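Local coordinates for protein adenylate isopentenyltransferase (Humulus lupulus, PDB 3A8T) that transfers an isopentenyl group from dimethylallyl diphosphate to ATP, ADP or AMP, a step in cytokinin biosynthesis, at residues F177-V186 and W294-F305. Sequence-based numbering, arbitrary orientation.
Sequences FLWVDVSVKV and WDLRRLDATESF
The edge of the parallel sheet in this P-loop-type fold is built here, where strand 296-300 lies along strand 174-181 and Trp179 packs against Arg298. Arg297 N, Leu299 N and Ala301 N donate to Phe177 O, Trp179 O and Asp181 O, while Trp179 N and Asp181 N return bonds to Arg297 O and Leu299 O. On the face carrying Trp179, Arg298 runs alongside the indole, and its CD lies over the six-membered ring, 3.6 Å from the centroid, in a CH-pi contact. The chain bends at chi3 (44°), and the guanidinium plane stands steeply to the indole, at 76°; Arg298 NH1 stays 4.1 Å from Asp181 OD2, beyond a salt bridge. Nearer the N-terminal end of the pairing, CZ of Phe177 comes 3.4 Å from CE3 of Trp294, the two rings inclined by 27° and slid apart with little overlap. On the other face, Val180 CG1 meets Ala301 CB at 3.6 Å, and farther along Val182 CG2 sits over one face of the Phe305 ring.

Beyond the strands, Ser183 N donates to Thr302 OG1 (2.8 Å). That hydroxyl in turn donates to Asp300 OD1 at 2.6 Å, and the same oxygen takes Thr302 N in an Asx turn. A valine in place of Thr302 would probably leave Ser183 N without this acceptor and Asp300 OD1 with one donor fewer. The bond to Asp300 OD1 gives the hydroxyl hydrogen its direction, so OG1 can act as acceptor toward Ser183 N, and the two bonds couple the starts of helices 184-201 and 302-309.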
loop_
_atom_site.group_PDB
_atom_site.type_symbol
_atom_site.label_atom_id
_atom_site.label_comp_id
_atom_site.label_asym_id
_atom_site.label_seq_id
_atom_site.Cartn_x
_atom_site.Cartn_y
_atom_site.Cartn_z
ATOM N N PHE A 177 16.682 -6.342 0.522
ATOM C CA PHE A 177 15.693 -5.447 -0.027
ATOM C C PHE A 177 15.262 -5.886 -1.393
ATOM O O PHE A 177 16.066 -5.882 -2.297
ATOM C CB PHE A 177 16.281 -4.048 -0.207
ATOM C CG PHE A 177 16.732 -3.387 1.050
ATOM C CD1 PHE A 177 15.816 -2.801 1.913
ATOM C CD2 PHE A 177 18.090 -3.313 1.364
ATOM C CE1 PHE A 177 16.237 -2.147 3.078
ATOM C CE2 PHE A 177 18.529 -2.665 2.528
ATOM C CZ PHE A 177 17.598 -2.084 3.384
ATOM N N LEU A 178 14.012 -6.276 -1.566
ATOM C CA LEU A 178 13.546 -6.612 -2.901
ATOM C C LEU A 178 12.731 -5.381 -3.300
ATOM O O LEU A 178 11.852 -4.948 -2.546
ATOM C CB LEU A 178 12.639 -7.826 -2.911
ATOM C CG LEU A 178 13.268 -9.128 -2.426
ATOM C CD1 LEU A 178 12.287 -10.287 -2.510
ATOM C CD2 LEU A 178 14.491 -9.391 -3.267
ATOM N N TRP A 179 13.057 -4.811 -4.448
ATOM C CA TRP A 179 12.353 -3.651 -4.952
ATOM C C TRP A 179 11.636 -4.074 -6.245
ATOM O O TRP A 179 12.287 -4.431 -7.231
ATOM C CB TRP A 179 13.341 -2.493 -5.201
ATOM C CG TRP A 179 12.830 -1.369 -6.050
ATOM C CD1 TRP A 179 11.555 -0.874 -6.092
ATOM C CD2 TRP A 179 13.595 -0.548 -6.935
ATOM N NE1 TRP A 179 11.485 0.202 -6.951
ATOM C CE2 TRP A 179 12.720 0.420 -7.478
ATOM C CE3 TRP A 179 14.938 -0.542 -7.332
ATOM C CZ2 TRP A 179 13.143 1.382 -8.390
ATOM C CZ3 TRP A 179 15.361 0.417 -8.249
ATOM C CH2 TRP A 179 14.471 1.365 -8.769
ATOM N N VAL A 180 10.293 -4.073 -6.208
ATOM C CA VAL A 180 9.495 -4.442 -7.372
ATOM C C VAL A 180 9.237 -3.179 -8.168
ATOM O O VAL A 180 8.586 -2.266 -7.706
ATOM C CB VAL A 180 8.129 -5.143 -6.983
ATOM C CG1 VAL A 180 7.408 -5.607 -8.221
ATOM C CG2 VAL A 180 8.405 -6.350 -6.111
ATOM N N ASP A 181 9.784 -3.129 -9.366
ATOM C CA ASP A 181 9.656 -1.956 -10.187
ATOM C C ASP A 181 8.762 -2.208 -11.416
ATOM O O ASP A 181 8.688 -3.310 -11.969
ATOM C CB ASP A 181 11.087 -1.516 -10.550
ATOM C CG ASP A 181 11.149 -0.212 -11.361
ATOM O OD1 ASP A 181 10.559 0.838 -10.959
ATOM O OD2 ASP A 181 11.833 -0.243 -12.404
ATOM N N VAL A 182 8.064 -1.155 -11.817
ATOM C CA VAL A 182 7.177 -1.195 -12.954
ATOM C C VAL A 182 7.400 0.097 -13.747
ATOM O O VAL A 182 7.576 1.159 -13.159
ATOM C CB VAL A 182 5.729 -1.249 -12.458
ATOM C CG1 VAL A 182 4.755 -1.230 -13.610
ATOM C CG2 VAL A 182 5.546 -2.517 -11.644
ATOM N N SER A 183 7.438 0.049 -15.066
ATOM C CA SER A 183 7.601 1.300 -15.761
ATOM C C SER A 183 6.455 2.254 -15.383
ATOM O O SER A 183 5.322 1.829 -15.252
ATOM C CB SER A 183 7.611 1.041 -17.240
ATOM O OG SER A 183 8.890 0.529 -17.571
ATOM N N VAL A 184 6.750 3.538 -15.197
ATOM C CA VAL A 184 5.712 4.484 -14.807
ATOM C C VAL A 184 4.433 4.381 -15.613
ATOM O O VAL A 184 3.355 4.211 -15.046
ATOM C CB VAL A 184 6.219 5.965 -14.824
ATOM C CG1 VAL A 184 7.017 6.238 -13.547
ATOM C CG2 VAL A 184 7.078 6.246 -16.053
ATOM N N LYS A 185 4.550 4.453 -16.931
ATOM C CA LYS A 185 3.359 4.358 -17.770
ATOM C C LYS A 185 2.518 3.115 -17.495
ATOM O O LYS A 185 1.324 3.199 -17.370
ATOM C CB LYS A 185 3.712 4.402 -19.256
ATOM C CG LYS A 185 2.500 4.706 -20.107
ATOM C CD LYS A 185 1.679 5.847 -19.447
ATOM C CE LYS A 185 0.496 6.332 -20.287
ATOM N NZ LYS A 185 -0.414 5.249 -20.760
ATOM N N VAL A 186 3.138 1.948 -17.426
ATOM C CA VAL A 186 2.366 0.750 -17.143
ATOM C C VAL A 186 1.735 0.836 -15.747
ATOM O O VAL A 186 0.571 0.495 -15.565
ATOM C CB VAL A 186 3.262 -0.492 -17.264
ATOM C CG1 VAL A 186 2.487 -1.773 -16.853
ATOM C CG2 VAL A 186 3.739 -0.592 -18.705
ATOM N N TRP A 294 22.203 1.524 0.089
ATOM C CA TRP A 294 21.157 0.506 0.021
ATOM C C TRP A 294 21.117 -0.394 -1.215
ATOM O O TRP A 294 20.692 -0.008 -2.303
ATOM C CB TRP A 294 19.796 1.165 0.238
ATOM C CG TRP A 294 19.640 1.836 1.609
ATOM C CD1 TRP A 294 20.525 2.673 2.203
ATOM C CD2 TRP A 294 18.491 1.793 2.473
ATOM N NE1 TRP A 294 20.004 3.166 3.370
ATOM C CE2 TRP A 294 18.756 2.643 3.562
ATOM C CE3 TRP A 294 17.261 1.129 2.427
ATOM C CZ2 TRP A 294 17.832 2.851 4.605
ATOM C CZ3 TRP A 294 16.334 1.347 3.470
ATOM C CH2 TRP A 294 16.631 2.194 4.529
ATOM N N ASP A 295 21.550 -1.617 -1.018
ATOM C CA ASP A 295 21.579 -2.591 -2.081
ATOM C C ASP A 295 20.167 -3.115 -2.428
ATOM O O ASP A 295 19.680 -4.107 -1.894
ATOM C CB ASP A 295 22.524 -3.729 -1.672
ATOM C CG ASP A 295 22.612 -4.791 -2.709
ATOM O OD1 ASP A 295 22.312 -4.496 -3.896
ATOM O OD2 ASP A 295 22.982 -5.920 -2.328
ATOM N N LEU A 296 19.509 -2.448 -3.353
ATOM C CA LEU A 296 18.171 -2.875 -3.703
ATOM C C LEU A 296 18.213 -3.858 -4.834
ATOM O O LEU A 296 18.792 -3.576 -5.865
ATOM C CB LEU A 296 17.354 -1.661 -4.113
ATOM C CG LEU A 296 17.277 -0.477 -3.164
ATOM C CD1 LEU A 296 16.634 0.679 -3.917
ATOM C CD2 LEU A 296 16.528 -0.873 -1.903
ATOM N N ARG A 297 17.588 -5.007 -4.665
ATOM C CA ARG A 297 17.586 -6.014 -5.723
ATOM C C ARG A 297 16.328 -5.724 -6.534
ATOM O O ARG A 297 15.240 -5.944 -6.058
ATOM C CB ARG A 297 17.574 -7.420 -5.093
ATOM C CG ARG A 297 18.661 -7.660 -4.029
ATOM C CD ARG A 297 20.076 -7.559 -4.602
ATOM N NE ARG A 297 20.343 -8.607 -5.584
ATOM C CZ ARG A 297 20.853 -9.797 -5.284
ATOM N NH1 ARG A 297 21.186 -10.091 -4.032
ATOM N NH2 ARG A 297 20.950 -10.719 -6.222
ATOM N N ARG A 298 16.481 -5.202 -7.743
ATOM C CA ARG A 298 15.323 -4.819 -8.540
ATOM C C ARG A 298 14.632 -5.896 -9.312
ATOM O O ARG A 298 15.264 -6.673 -10.036
ATOM C CB ARG A 298 15.678 -3.673 -9.493
ATOM C CG ARG A 298 14.445 -2.972 -10.108
ATOM C CD ARG A 298 14.752 -1.577 -10.717
ATOM N NE ARG A 298 15.972 -1.563 -11.508
ATOM C CZ ARG A 298 16.088 -2.028 -12.751
ATOM N NH1 ARG A 298 15.040 -2.552 -13.389
ATOM N NH2 ARG A 298 17.277 -1.989 -13.352
ATOM N N LEU A 299 13.317 -5.949 -9.161
ATOM C CA LEU A 299 12.525 -6.954 -9.880
ATOM C C LEU A 299 11.679 -6.184 -10.869
ATOM O O LEU A 299 10.987 -5.259 -10.491
ATOM C CB LEU A 299 11.618 -7.746 -8.930
ATOM C CG LEU A 299 12.333 -8.536 -7.831
ATOM C CD1 LEU A 299 11.319 -9.002 -6.821
ATOM C CD2 LEU A 299 13.146 -9.696 -8.406
ATOM N N ASP A 300 11.756 -6.529 -12.142
ATOM C CA ASP A 300 10.968 -5.797 -13.088
ATOM C C ASP A 300 9.668 -6.504 -13.378
ATOM O O ASP A 300 9.612 -7.451 -14.173
ATOM C CB ASP A 300 11.727 -5.585 -14.387
ATOM C CG ASP A 300 11.026 -4.568 -15.301
ATOM O OD1 ASP A 300 9.777 -4.379 -15.193
ATOM O OD2 ASP A 300 11.718 -3.947 -16.120
ATOM N N ALA A 301 8.616 -5.999 -12.752
ATOM C CA ALA A 301 7.274 -6.512 -12.897
ATOM C C ALA A 301 6.516 -5.897 -14.095
ATOM O O ALA A 301 5.327 -6.142 -14.259
ATOM C CB ALA A 301 6.499 -6.221 -11.607
ATOM N N THR A 302 7.174 -5.089 -14.916
ATOM C CA THR A 302 6.464 -4.435 -16.018
ATOM C C THR A 302 5.636 -5.285 -16.980
ATOM O O THR A 302 4.510 -4.977 -17.222
ATOM C CB THR A 302 7.407 -3.555 -16.828
ATOM O OG1 THR A 302 8.010 -2.591 -15.946
ATOM C CG2 THR A 302 6.623 -2.850 -17.957
ATOM N N GLU A 303 6.166 -6.370 -17.499
ATOM C CA GLU A 303 5.403 -7.146 -18.413
ATOM C C GLU A 303 4.317 -7.915 -17.722
ATOM O O GLU A 303 3.351 -8.362 -18.370
ATOM C CB GLU A 303 6.295 -8.129 -19.150
ATOM C CG GLU A 303 7.385 -7.453 -19.978
ATOM C CD GLU A 303 6.841 -6.503 -21.028
ATOM O OE1 GLU A 303 5.858 -6.877 -21.717
ATOM O OE2 GLU A 303 7.412 -5.392 -21.164
ATOM N N SER A 304 4.487 -8.122 -16.426
ATOM C CA SER A 304 3.508 -8.848 -15.645
ATOM C C SER A 304 2.281 -7.987 -15.547
ATOM O O SER A 304 1.165 -8.468 -15.659
ATOM C CB SER A 304 4.024 -9.147 -14.213
ATOM O OG SER A 304 5.077 -10.093 -14.166
ATOM N N PHE A 305 2.513 -6.699 -15.322
ATOM C CA PHE A 305 1.454 -5.725 -15.196
ATOM C C PHE A 305 0.758 -5.435 -16.515
ATOM O O PHE A 305 -0.490 -5.341 -16.558
ATOM C CB PHE A 305 2.024 -4.450 -14.549
ATOM C CG PHE A 305 2.231 -4.599 -13.069
ATOM C CD1 PHE A 305 1.342 -4.053 -12.173
ATOM C CD2 PHE A 305 3.233 -5.421 -12.578
ATOM C CE1 PHE A 305 1.439 -4.333 -10.803
ATOM C CE2 PHE A 305 3.329 -5.705 -11.210
ATOM C CZ PHE A 305 2.429 -5.160 -10.329
HETATM O O HOH W 1 19.383 -6.089 -0.231
#